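Local coordinates for putative Fe-S biosynthesis protein (Lactobacillus salivarius, PDB 2P2E) that is of unknown function but probably takes part in the biosynthesis of iron-sulfur clusters, at residues Y60-I68 / Y76-M85. Sequence-based numbering, arbitrary orientation.
Sequences YKKDYNEVI and YYKGYSKMYM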
ATOM      1  N   TYR A  60      12.605   3.066  -5.055  1.00 33.90           N
ATOM      2  CA  TYR A  60      11.468   2.179  -4.938  1.00 32.41           C
ATOM      3  C   TYR A  60      11.084   1.714  -6.323  1.00 31.27           C
ATOM      4  O   TYR A  60      10.331   0.767  -6.486  1.00 32.47           O
ATOM      5  CB  TYR A  60      10.301   2.945  -4.330  1.00 31.69           C
ATOM      6  CG  TYR A  60       9.802   4.062  -5.217  1.00 31.48           C
ATOM      7  CD1 TYR A  60       8.836   3.827  -6.186  1.00 30.98           C
ATOM      8  CD2 TYR A  60      10.329   5.348  -5.112  1.00 31.39           C
ATOM      9  CE1 TYR A  60       8.396   4.845  -7.037  1.00 32.29           C
ATOM     10  CE2 TYR A  60       9.903   6.376  -5.961  1.00 31.74           C
ATOM     11  CZ  TYR A  60       8.933   6.118  -6.924  1.00 32.84           C
ATOM     12  OH  TYR A  60       8.501   7.122  -7.780  1.00 32.46           O
ATOM     13  N   LYS A  61      11.587   2.406  -7.329  1.00 31.66           N
ATOM     14  CA  LYS A  61      11.263   2.066  -8.707  1.00 32.64           C
ATOM     15  C   LYS A  61      11.651   0.654  -9.139  1.00 32.03           C
ATOM     16  O   LYS A  61      10.801  -0.131  -9.549  1.00 32.86           O
ATOM     17  CB  LYS A  61      11.916   3.076  -9.654  1.00 34.50           C
ATOM     18  CG  LYS A  61      11.408   4.494  -9.507  1.00 37.16           C
ATOM     19  CD  LYS A  61       9.913   4.599  -9.849  1.00 39.93           C
ATOM     20  CE  LYS A  61       9.605   4.187 -11.299  1.00 41.80           C
ATOM     21  NZ  LYS A  61       8.133   4.257 -11.642  1.00 41.02           N
ATOM     22  N   LYS A  62      12.936   0.338  -9.060  1.00 31.23           N
ATOM     23  CA  LYS A  62      13.415  -0.968  -9.482  1.00 31.10           C
ATOM     24  C   LYS A  62      12.575  -2.122  -8.945  1.00 30.21           C
ATOM     25  O   LYS A  62      12.241  -3.051  -9.689  1.00 29.71           O
ATOM     26  CB  LYS A  62      14.873  -1.146  -9.071  1.00 33.00           C
ATOM     27  CG  LYS A  62      15.487  -2.479  -9.488  1.00 36.38           C
ATOM     28  CD  LYS A  62      17.022  -2.437  -9.394  1.00 38.83           C
ATOM     29  CE  LYS A  62      17.667  -3.820  -9.534  1.00 39.72           C
ATOM     30  NZ  LYS A  62      17.403  -4.690  -8.340  1.00 40.94           N
ATOM     31  N   ASP A  63      12.215  -2.047  -7.666  1.00 28.42           N
ATOM     32  CA  ASP A  63      11.423  -3.093  -7.030  1.00 26.85           C
ATOM     33  C   ASP A  63       9.915  -2.925  -7.220  1.00 25.17           C
ATOM     34  O   ASP A  63       9.251  -3.812  -7.735  1.00 24.60           O
ATOM     35  CB  ASP A  63      11.768  -3.155  -5.539  1.00 28.34           C
ATOM     36  CG  ASP A  63      13.250  -3.395  -5.298  1.00 30.42           C
ATOM     37  OD1 ASP A  63      13.777  -4.380  -5.854  1.00 30.55           O
ATOM     38  OD2 ASP A  63      13.886  -2.603  -4.558  1.00 32.54           O
ATOM     39  N   TYR A  64       9.373  -1.797  -6.786  1.00 23.75           N
ATOM     40  CA  TYR A  64       7.947  -1.526  -6.936  1.00 23.33           C
ATOM     41  C   TYR A  64       7.792  -1.056  -8.363  1.00 24.10           C
ATOM     42  O   TYR A  64       7.585   0.119  -8.631  1.00 24.17           O
ATOM     43  CB  TYR A  64       7.551  -0.451  -5.944  1.00 22.31           C
ATOM     44  CG  TYR A  64       7.797  -0.931  -4.552  1.00 20.43           C
ATOM     45  CD1 TYR A  64       6.835  -1.671  -3.888  1.00 19.55           C
ATOM     46  CD2 TYR A  64       9.043  -0.770  -3.948  1.00 20.06           C
ATOM     47  CE1 TYR A  64       7.095  -2.251  -2.657  1.00 19.75           C
ATOM     48  CE2 TYR A  64       9.318  -1.351  -2.711  1.00 19.59           C
ATOM     49  CZ  TYR A  64       8.332  -2.095  -2.076  1.00 19.44           C
ATOM     50  OH  TYR A  64       8.568  -2.704  -0.872  1.00 19.13           O
ATOM     51  N   ASN A  65       7.899  -2.021  -9.266  1.00 24.86           N
ATOM     52  CA  ASN A  65       7.879  -1.806 -10.699  1.00 25.35           C
ATOM     53  C   ASN A  65       6.539  -1.787 -11.400  1.00 26.13           C
ATOM     54  O   ASN A  65       6.488  -1.629 -12.613  1.00 26.30           O
ATOM     55  CB  ASN A  65       8.742  -2.875 -11.346  1.00 26.44           C
ATOM     56  CG  ASN A  65       8.248  -4.270 -11.028  1.00 27.33           C
ATOM     57  OD1 ASN A  65       7.732  -4.521  -9.940  1.00 25.90           O
ATOM     58  ND2 ASN A  65       8.405  -5.184 -11.972  1.00 30.10           N
ATOM     59  N   GLU A  66       5.455  -1.979 -10.666  1.00 25.79           N
ATOM     60  CA  GLU A  66       4.151  -1.945 -11.303  1.00 25.17           C
ATOM     61  C   GLU A  66       3.214  -0.973 -10.609  1.00 25.07           C
ATOM     62  O   GLU A  66       3.427  -0.596  -9.455  1.00 26.19           O
ATOM     63  CB  GLU A  66       3.552  -3.347 -11.381  1.00 26.57           C
ATOM     64  CG  GLU A  66       4.073  -4.112 -12.593  1.00 30.78           C
ATOM     65  CD  GLU A  66       3.473  -5.502 -12.739  1.00 33.23           C
ATOM     66  OE1 GLU A  66       2.231  -5.635 -12.639  1.00 35.09           O
ATOM     67  OE2 GLU A  66       4.247  -6.461 -12.968  1.00 34.28           O
ATOM     68  N   VAL A  67       2.181  -0.552 -11.322  1.00 24.38           N
ATOM     69  CA  VAL A  67       1.261   0.415 -10.769  1.00 22.69           C
ATOM     70  C   VAL A  67      -0.169  -0.039 -10.672  1.00 21.62           C
ATOM     71  O   VAL A  67      -0.644  -0.847 -11.467  1.00 21.42           O
ATOM     72  CB  VAL A  67       1.249   1.705 -11.597  1.00 24.59           C
ATOM     73  CG1 VAL A  67       0.452   2.776 -10.858  1.00 27.89           C
ATOM     74  CG2 VAL A  67       2.670   2.172 -11.874  1.00 24.43           C
ATOM     75  N   ILE A  68      -0.847   0.517  -9.678  1.00 20.45           N
ATOM     76  CA  ILE A  68      -2.249   0.254  -9.425  1.00 19.26           C
ATOM     77  C   ILE A  68      -2.922   1.612  -9.536  1.00 19.99           C
ATOM     78  O   ILE A  68      -2.484   2.567  -8.899  1.00 19.54           O
ATOM     79  CB  ILE A  68      -2.462  -0.290  -8.003  1.00 18.12           C
ATOM     80  CG1 ILE A  68      -1.758  -1.634  -7.865  1.00 16.80           C
ATOM     81  CG2 ILE A  68      -3.952  -0.439  -7.703  1.00 16.99           C
ATOM     82  CD1 ILE A  68      -1.727  -2.154  -6.471  1.00 13.11           C
ATOM     83  N   TYR A  76       2.324   1.943  -6.049  1.00 18.64           N
ATOM     84  CA  TYR A  76       3.331   1.127  -6.703  1.00 18.81           C
ATOM     85  C   TYR A  76       3.464  -0.171  -5.944  1.00 18.59           C
ATOM     86  O   TYR A  76       3.237  -0.208  -4.743  1.00 17.79           O
ATOM     87  CB  TYR A  76       4.659   1.874  -6.747  1.00 20.84           C
ATOM     88  CG  TYR A  76       4.617   3.002  -7.733  1.00 22.98           C
ATOM     89  CD1 TYR A  76       4.959   2.799  -9.060  1.00 23.25           C
ATOM     90  CD2 TYR A  76       4.160   4.260  -7.357  1.00 24.16           C
ATOM     91  CE1 TYR A  76       4.848   3.817  -9.990  1.00 24.17           C
ATOM     92  CE2 TYR A  76       4.043   5.290  -8.282  1.00 24.45           C
ATOM     93  CZ  TYR A  76       4.390   5.059  -9.596  1.00 25.75           C
ATOM     94  OH  TYR A  76       4.290   6.081 -10.510  1.00 27.44           O
ATOM     95  N   TYR A  77       3.813  -1.242  -6.642  1.00 18.24           N
ATOM     96  CA  TYR A  77       3.968  -2.533  -5.991  1.00 19.21           C
ATOM     97  C   TYR A  77       4.944  -3.431  -6.732  1.00 20.05           C
ATOM     98  O   TYR A  77       5.204  -3.247  -7.926  1.00 20.97           O
ATOM     99  CB  TYR A  77       2.614  -3.237  -5.869  1.00 17.32           C
ATOM    100  CG  TYR A  77       2.032  -3.677  -7.180  1.00 16.37           C
ATOM    101  CD1 TYR A  77       2.078  -5.013  -7.575  1.00 16.93           C
ATOM    102  CD2 TYR A  77       1.425  -2.760  -8.028  1.00 16.55           C
ATOM    103  CE1 TYR A  77       1.529  -5.427  -8.785  1.00 16.05           C
ATOM    104  CE2 TYR A  77       0.878  -3.160  -9.243  1.00 17.28           C
ATOM    105  CZ  TYR A  77       0.931  -4.492  -9.610  1.00 17.52           C
ATOM    106  OH  TYR A  77       0.377  -4.870 -10.801  1.00 19.73           O
ATOM    107  N   LYS A  78       5.485  -4.406  -6.012  1.00 18.95           N
ATOM    108  CA  LYS A  78       6.429  -5.333  -6.602  1.00 18.05           C
ATOM    109  C   LYS A  78       5.650  -6.229  -7.542  1.00 18.21           C
ATOM    110  O   LYS A  78       4.668  -6.853  -7.147  1.00 17.00           O
ATOM    111  CB  LYS A  78       7.117  -6.140  -5.506  1.00 17.84           C
ATOM    112  CG  LYS A  78       7.951  -5.265  -4.589  1.00 18.44           C
ATOM    113  CD  LYS A  78       8.627  -6.043  -3.481  1.00 18.43           C
ATOM    114  CE  LYS A  78       7.652  -6.466  -2.412  1.00 18.18           C
ATOM    115  NZ  LYS A  78       8.367  -6.897  -1.176  1.00 19.76           N
ATOM    116  N   GLY A  79       6.076  -6.263  -8.798  1.00 17.95           N
ATOM    117  CA  GLY A  79       5.396  -7.074  -9.787  1.00 18.41           C
ATOM    118  C   GLY A  79       4.884  -8.406  -9.283  1.00 19.96           C
ATOM    119  O   GLY A  79       3.681  -8.629  -9.235  1.00 20.87           O
ATOM    120  N   TYR A  80       5.798  -9.279  -8.877  1.00 20.14           N
ATOM    121  CA  TYR A  80       5.446 -10.610  -8.400  1.00 20.27           C
ATOM    122  C   TYR A  80       4.312 -10.711  -7.393  1.00 20.28           C
ATOM    123  O   TYR A  80       3.506 -11.623  -7.477  1.00 21.30           O
ATOM    124  CB  TYR A  80       6.681 -11.304  -7.828  1.00 19.91           C
ATOM    125  CG  TYR A  80       7.216 -10.704  -6.551  1.00 20.49           C
ATOM    126  CD1 TYR A  80       6.823 -11.197  -5.311  1.00 19.42           C
ATOM    127  CD2 TYR A  80       8.152  -9.674  -6.580  1.00 21.39           C
ATOM    128  CE1 TYR A  80       7.353 -10.687  -4.129  1.00 20.28           C
ATOM    129  CE2 TYR A  80       8.694  -9.156  -5.403  1.00 22.83           C
ATOM    130  CZ  TYR A  80       8.290  -9.672  -4.182  1.00 22.67           C
ATOM    131  OH  TYR A  80       8.850  -9.191  -3.020  1.00 24.73           O
ATOM    132  N   SER A  81       4.240  -9.796  -6.439  1.00 20.58           N
ATOM    133  CA  SER A  81       3.179  -9.874  -5.442  1.00 21.92           C
ATOM    134  C   SER A  81       1.798  -9.764  -6.068  1.00 22.93           C
ATOM    135  O   SER A  81       0.785  -9.951  -5.403  1.00 23.34           O
ATOM    136  CB  SER A  81       3.366  -8.796  -4.366  1.00 20.51           C
ATOM    137  OG  SER A  81       3.544  -7.521  -4.941  1.00 20.97           O
ATOM    138  N   LYS A  82       1.769  -9.477  -7.360  1.00 24.95           N
ATOM    139  CA  LYS A  82       0.520  -9.345  -8.098  1.00 26.70           C
ATOM    140  C   LYS A  82      -0.290 -10.622  -7.940  1.00 27.52           C
ATOM    141  O   LYS A  82      -1.522 -10.600  -8.001  1.00 26.22           O
ATOM    142  CB  LYS A  82       0.838  -9.108  -9.574  1.00 28.79           C
ATOM    143  CG  LYS A  82      -0.331  -8.730 -10.447  1.00 33.27           C
ATOM    144  CD  LYS A  82       0.174  -8.401 -11.858  1.00 35.90           C
ATOM    145  CE  LYS A  82      -0.953  -7.918 -12.785  1.00 37.03           C
ATOM    146  NZ  LYS A  82      -0.442  -7.592 -14.160  1.00 38.09           N
HETATM  147  N   MSE A  83       0.415 -11.733  -7.729  1.00 28.08           N
HETATM  148  CA  MSE A  83      -0.226 -13.034  -7.582  1.00 30.51           C
HETATM  149  C   MSE A  83      -1.021 -13.137  -6.288  1.00 30.40           C
HETATM  150  O   MSE A  83      -1.872 -14.021  -6.138  1.00 29.10           O
HETATM  151  CB  MSE A  83       0.820 -14.155  -7.637  1.00 34.34           C
HETATM  152  CG  MSE A  83       1.749 -14.236  -6.435  1.00 40.70           C
HETATM  153 SE   MSE A  83       3.026 -15.727  -6.588  1.00 48.80          SE
HETATM  154  CE  MSE A  83       1.739 -17.192  -6.766  1.00 44.95           C
ATOM    155  N   TYR A  84      -0.752 -12.226  -5.360  1.00 29.60           N
ATOM    156  CA  TYR A  84      -1.450 -12.238  -4.085  1.00 29.25           C
ATOM    157  C   TYR A  84      -2.569 -11.215  -4.040  1.00 29.85           C
ATOM    158  O   TYR A  84      -3.257 -11.073  -3.030  1.00 28.72           O
ATOM    159  CB  TYR A  84      -0.471 -11.975  -2.950  1.00 29.16           C
ATOM    160  CG  TYR A  84       0.536 -13.069  -2.798  1.00 29.59           C
ATOM    161  CD1 TYR A  84       0.131 -14.386  -2.613  1.00 29.44           C
ATOM    162  CD2 TYR A  84       1.896 -12.799  -2.855  1.00 29.84           C
ATOM    163  CE1 TYR A  84       1.060 -15.410  -2.490  1.00 30.01           C
ATOM    164  CE2 TYR A  84       2.834 -13.821  -2.730  1.00 30.10           C
ATOM    165  CZ  TYR A  84       2.412 -15.123  -2.551  1.00 30.04           C
ATOM    166  OH  TYR A  84       3.336 -16.141  -2.467  1.00 32.43           O
HETATM  167  N   MSE A  85      -2.767 -10.516  -5.147  1.00 30.78           N
HETATM  168  CA  MSE A  85      -3.794  -9.498  -5.188  1.00 30.19           C
HETATM  169  C   MSE A  85      -5.018  -9.895  -5.990  1.00 30.28           C
HETATM  170  O   MSE A  85      -5.132 -11.011  -6.481  1.00 30.24           O
HETATM  171  CB  MSE A  85      -3.196  -8.202  -5.737  1.00 30.74           C
HETATM  172  CG  MSE A  85      -2.012  -7.691  -4.933  1.00 32.10           C
HETATM  173 SE   MSE A  85      -1.090  -6.225  -5.830  1.00 38.88          SE
HETATM  174  CE  MSE A  85       0.396  -5.988  -4.585  1.00 37.70           C
TER
HETATM  175  O   HOH W   1      -1.271  -3.473 -12.397  1.00 33.31           O
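E66 and Y77 form the hydrogen-bonded antiparallel pair of a beta hairpin, strands 66-70 and 75-77, within the beta-barrel. Two backbone bonds define the pair: E66 N to Y77 O, 3.0 Å, and Y77 N to E66 O, 2.9 Å. Because N65 and E66 both face Y77, the strand enters through a classic beta bulge. At the bulge itself the N65 side-chain amide adds a third bond: OD1 accepts G79 N at 2.7 Å on an in-plane lone pair, joining the segment after strand 75-77 to the bulge.

Ring contacts lie on both hairpin faces and beside them. On the face of V67 and Y76, the edge of Y60 meets the face of Y76 in a T-shaped pair, planes at 62°, while V67 CG2 lies beside Y76 CE1. On the other face, E66 CB sits over the Y77 ring, 3.7 Å from its centroid; with Y77 CG between its backbone N and carbonyl carbon (chi1 68°), the ring leans across the E66 strand, where the I68 side chain crosses that of Y77 at about a right angle, I68 CG1 3.3 Å from Y77 CE2. Next to the strands, K78 CG lies over one face of the Y64 ring, 4.0 Å from its centroid and offset toward the rim; both side chains run toward strand 24-30, where K78 NZ bonds F30 O and Y64 OH bonds D29.

The one charged pair is long: E66 OE1 to K82 NZ, 3.6 Å. A water in the Y77 ring plane donates to V67 O and lies 2.7 Å from Y77 OH.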